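Local coordinates for uncharacterized protein (Escherichia coli O157:H7, PDB 4ZV9) that is of unknown function but belongs to the dienelactone hydrolase family, and so is probably an alpha/beta hydrolase acting on ester or lactone bonds, at residues H49-G53 against G91-Q95; P168-H172 against R229-W233. All blocks are in the same frame, centred on the assembly; numbering follows the deposited sequence.

Interaction 1. Residues H49-G53 against G91-Q95; sequences HENRG and GRELQ
Q95 reaches from helix 88-97 into the loop 49-53, and its amide is held at both ends. Q95 OE1 accepts from the backbone N of G53 at 2.9 Å, with the donor nearly along the C=O axis. Q95 NE2 donates to E50 O at 3.1 Å, in the carbonyl plane and on a lone pair. Together the two bonds fix which way the amide is turned. The side chain gets this far because CG stands anti to the backbone N (chi1 -171°) and the rest is extended. The H49 side chain passes it heading the other way, with H49 CE1 3.2 Å from Q95 OE1. H49 ND1 donates to E50 O at 2.8 Å, so two side chains grip that carbonyl.

Beside Q95, N51 O lies against R92, taking a CA-H...O contact from R92 CA. A water links it to R92 O. G91 has no side chain, and the backbone of R52 comes close here, the two CA atoms 4.2 Å apart. R52 O is buried without a partner. The R52 and R92 chains run alongside each other in one direction. R92 NH1 sits over one face of the R52 guanidinium, 3.7 Å from R52 NE. Acids on the same helix probably offset the charges: D88 pairs with R52 and D89 with R92. R52 also donates in plane from NH1 to N51 OD1, while E50 OE1 faces its NH2 through charge alone.

The loop follows strand 42-48, where alpha/beta hydrolases usually carry part of the oxyanion hole. E50 touches F129, next to the modified C130. H49 bonds to G77 and meets F107 of helix 100-116 edge-to-face. Helix 56-67 touches the loop through I58 and Y57. Helix 88-97 brings Q95, G91 and R92 to it, and Q95 also touches Y131.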
# COMPACT_ATOMS: atom_id res chain seq x y z
N HIS A 49 -4.44 -1.69 -2.88
CA HIS A 49 -4.63 -1.50 -4.33
C HIS A 49 -5.14 -0.12 -4.72
O HIS A 49 -5.30 0.78 -3.88
CB HIS A 49 -5.57 -2.60 -4.89
CG HIS A 49 -6.92 -2.67 -4.22
ND1 HIS A 49 -7.87 -1.68 -4.34
CD2 HIS A 49 -7.51 -3.66 -3.51
CE1 HIS A 49 -8.98 -2.04 -3.72
NE2 HIS A 49 -8.79 -3.24 -3.20
N GLU A 50 -5.35 0.06 -6.03
CA GLU A 50 -5.81 1.33 -6.59
C GLU A 50 -7.35 1.41 -6.53
O GLU A 50 -7.98 0.83 -5.62
CB GLU A 50 -5.22 1.48 -8.02
CG GLU A 50 -3.69 1.45 -8.06
CD GLU A 50 -3.09 1.44 -9.48
OE1 GLU A 50 -3.51 0.60 -10.28
OE2 GLU A 50 -2.16 2.22 -9.77
N ASN A 51 -7.97 2.07 -7.50
CA ASN A 51 -9.43 2.23 -7.52
C ASN A 51 -10.20 1.16 -8.28
O ASN A 51 -11.35 1.38 -8.69
CB ASN A 51 -9.79 3.60 -8.09
CG ASN A 51 -9.33 3.80 -9.52
OD1 ASN A 51 -8.53 3.04 -10.04
ND2 ASN A 51 -9.80 4.86 -10.15
N ARG A 52 -9.60 -0.01 -8.48
CA ARG A 52 -10.25 -1.06 -9.24
C ARG A 52 -10.02 -2.47 -8.70
O ARG A 52 -10.00 -3.43 -9.46
CB ARG A 52 -9.83 -0.95 -10.71
CG ARG A 52 -8.33 -0.85 -10.94
CD ARG A 52 -8.10 0.15 -12.03
NE ARG A 52 -6.76 0.16 -12.61
CZ ARG A 52 -5.86 1.11 -12.45
NH1 ARG A 52 -6.11 2.15 -11.65
NH2 ARG A 52 -4.69 1.02 -13.08
N GLY A 53 -9.86 -2.57 -7.38
CA GLY A 53 -9.71 -3.85 -6.70
C GLY A 53 -8.36 -4.52 -6.84
O GLY A 53 -7.39 -3.93 -7.33
N GLY A 91 -13.94 -3.17 -12.56
CA GLY A 91 -13.37 -3.05 -11.22
C GLY A 91 -13.62 -1.65 -10.67
O GLY A 91 -14.00 -1.50 -9.52
N ARG A 92 -13.40 -0.64 -11.51
CA ARG A 92 -13.61 0.77 -11.11
C ARG A 92 -15.06 1.05 -10.75
O ARG A 92 -15.34 1.68 -9.74
CB ARG A 92 -13.15 1.73 -12.20
CG ARG A 92 -11.74 2.22 -11.98
CD ARG A 92 -11.23 3.19 -13.05
NE ARG A 92 -11.28 2.62 -14.39
CZ ARG A 92 -10.24 2.19 -15.11
NH1 ARG A 92 -8.99 2.28 -14.66
NH2 ARG A 92 -10.46 1.68 -16.32
N GLU A 93 -15.96 0.58 -11.60
CA GLU A 93 -17.39 0.73 -11.37
C GLU A 93 -17.84 0.06 -10.08
O GLU A 93 -18.59 0.63 -9.30
CB GLU A 93 -18.13 0.13 -12.57
CG GLU A 93 -19.62 0.01 -12.38
CD GLU A 93 -20.28 -0.66 -13.57
OE1 GLU A 93 -19.64 -0.74 -14.65
OE2 GLU A 93 -21.44 -1.12 -13.43
N LEU A 94 -17.36 -1.15 -9.83
CA LEU A 94 -17.72 -1.88 -8.62
C LEU A 94 -17.17 -1.20 -7.37
O LEU A 94 -17.87 -1.13 -6.36
CB LEU A 94 -17.22 -3.34 -8.67
CG LEU A 94 -17.96 -4.25 -9.65
CD1 LEU A 94 -17.27 -5.61 -9.73
CD2 LEU A 94 -19.43 -4.42 -9.29
N GLN A 95 -15.93 -0.72 -7.42
CA GLN A 95 -15.33 -0.15 -6.21
C GLN A 95 -16.10 1.10 -5.76
O GLN A 95 -16.22 1.35 -4.57
CB GLN A 95 -13.83 0.11 -6.40
CG GLN A 95 -13.13 0.49 -5.10
CD GLN A 95 -11.62 0.31 -5.14
OE1 GLN A 95 -11.11 -0.69 -5.64
NE2 GLN A 95 -10.90 1.26 -4.57
O HOH W 1 -13.63 3.12 -8.29

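Interaction 2. Residues P168-H172 against R229-W233; sequences PLLLH and RTLKW
W233 and L170 pack helix 220-237 onto strand 169-174, a buried helix-on-sheet contact of the alpha/beta hydrolase fold. The two segments run almost exactly antiparallel, at 174°, with their axes 9.8 Å apart. L170 CB lies over one face of the indole, 3.6 Å from the centroid of the W233 five-membered ring and nearly on its normal. With chi1 at 173° the leucine's branch points on toward the helix, bringing L170 CD2 to 3.5 Å from R229 O. P168 CB touches W233 CZ2 from the side of the ring opposite L170. Nearby, W233 NE1 donates to P168 O at 3.1 Å; the oxygen is in the ring plane, but the N-H comes in from above the carbonyl plane. At the other end of the contact, H172 NE2 donates to T230 OG1 at 3.0 Å. T230 OG1 is also bonded to A226 O, one turn back. Y203 OH, on the neighbouring strand, bonds to both H172 ND1 and R229 NH1. The interface thus has an apolar CH-pi centre with a hydrogen bond at each end. W233 NE1 and both ring nitrogens of H172 find partners in P168 O, T230 OG1 and Y203 OH.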
# COMPACT_ATOMS: atom_id res chain seq x y z
N PRO A 168 7.01 6.98 10.06
CA PRO A 168 7.83 7.68 9.07
C PRO A 168 7.23 7.53 7.68
O PRO A 168 6.91 6.41 7.27
CB PRO A 168 9.18 6.95 9.15
CG PRO A 168 9.23 6.45 10.55
CD PRO A 168 7.82 6.07 10.90
N LEU A 169 7.08 8.65 6.98
CA LEU A 169 6.41 8.69 5.67
C LEU A 169 7.36 8.86 4.51
O LEU A 169 8.22 9.76 4.53
CB LEU A 169 5.46 9.89 5.63
CG LEU A 169 4.14 9.78 6.37
CD1 LEU A 169 3.55 11.17 6.54
CD2 LEU A 169 3.21 8.88 5.59
N LEU A 170 7.20 8.02 3.50
CA LEU A 170 7.95 8.16 2.26
C LEU A 170 6.89 8.41 1.20
O LEU A 170 6.11 7.51 0.89
CB LEU A 170 8.76 6.90 1.93
CG LEU A 170 9.43 6.90 0.55
CD1 LEU A 170 10.44 8.04 0.40
CD2 LEU A 170 10.11 5.57 0.31
N LEU A 171 6.87 9.61 0.64
CA LEU A 171 5.84 9.95 -0.33
C LEU A 171 6.40 10.10 -1.76
O LEU A 171 7.40 10.79 -1.98
CB LEU A 171 5.11 11.23 0.07
CG LEU A 171 4.58 11.25 1.51
CD1 LEU A 171 5.54 11.98 2.43
CD2 LEU A 171 3.22 11.92 1.59
N HIS A 172 5.75 9.42 -2.70
CA HIS A 172 6.14 9.50 -4.11
C HIS A 172 5.06 10.25 -4.89
O HIS A 172 3.88 9.85 -4.89
CB HIS A 172 6.28 8.11 -4.71
CG HIS A 172 7.21 7.22 -3.97
ND1 HIS A 172 8.59 7.36 -4.03
CD2 HIS A 172 6.98 6.15 -3.17
CE1 HIS A 172 9.15 6.42 -3.29
NE2 HIS A 172 8.20 5.67 -2.76
N ARG A 229 13.85 3.22 -3.39
CA ARG A 229 13.67 4.05 -2.21
C ARG A 229 12.71 3.42 -1.19
O ARG A 229 12.94 3.48 0.02
CB ARG A 229 13.18 5.44 -2.61
CG ARG A 229 14.28 6.30 -3.22
CD ARG A 229 13.67 7.49 -3.93
NE ARG A 229 14.70 8.42 -4.40
CZ ARG A 229 14.49 9.38 -5.30
NH1 ARG A 229 13.29 9.54 -5.87
NH2 ARG A 229 15.49 10.18 -5.64
N THR A 230 11.66 2.81 -1.70
CA THR A 230 10.68 2.11 -0.85
C THR A 230 11.31 0.92 -0.08
O THR A 230 11.13 0.80 1.13
CB THR A 230 9.50 1.64 -1.69
OG1 THR A 230 8.89 2.78 -2.31
CG2 THR A 230 8.46 0.91 -0.84
N LEU A 231 12.10 0.11 -0.76
CA LEU A 231 12.80 -1.00 -0.10
C LEU A 231 13.80 -0.52 0.97
O LEU A 231 13.93 -1.12 2.04
CB LEU A 231 13.51 -1.90 -1.12
CG LEU A 231 12.60 -2.60 -2.14
CD1 LEU A 231 13.42 -3.59 -2.96
CD2 LEU A 231 11.44 -3.30 -1.47
N LYS A 232 14.50 0.58 0.70
CA LYS A 232 15.40 1.14 1.71
C LYS A 232 14.63 1.64 2.93
O LYS A 232 15.11 1.54 4.06
CB LYS A 232 16.24 2.29 1.13
CG LYS A 232 17.25 1.79 0.12
CD LYS A 232 18.23 2.85 -0.38
CE LYS A 232 18.96 2.32 -1.60
NZ LYS A 232 20.15 3.15 -1.93
N TRP A 233 13.45 2.19 2.70
CA TRP A 233 12.61 2.70 3.78
C TRP A 233 12.16 1.50 4.63
O TRP A 233 12.24 1.55 5.87
CB TRP A 233 11.40 3.44 3.18
CG TRP A 233 10.73 4.42 4.10
CD1 TRP A 233 9.51 4.29 4.68
CD2 TRP A 233 11.21 5.73 4.46
NE1 TRP A 233 9.20 5.43 5.40
CE2 TRP A 233 10.24 6.32 5.29
CE3 TRP A 233 12.38 6.44 4.18
CZ2 TRP A 233 10.39 7.60 5.84
CZ3 TRP A 233 12.54 7.71 4.74
CH2 TRP A 233 11.55 8.27 5.56

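The two contacts are both buried but lie on opposite sides of the chain's centre, their own centres 24 Å apart. They share no helix or strand and follow one another along the chain. Interaction 1 joins a loop to a short helix beyond the end of a strand, on the side near the modified C130. It is mostly polar, with backbone carbonyls, an amide, guanidinium groups and a water. Interaction 2 belongs to the sheet-and-helix framework and rests on leucine, proline and tryptophan. Each has two hydrogen bonds between its segments. In interaction 1 both use one amide against backbone atoms, with charges around it. In interaction 2 they flank an apolar centre.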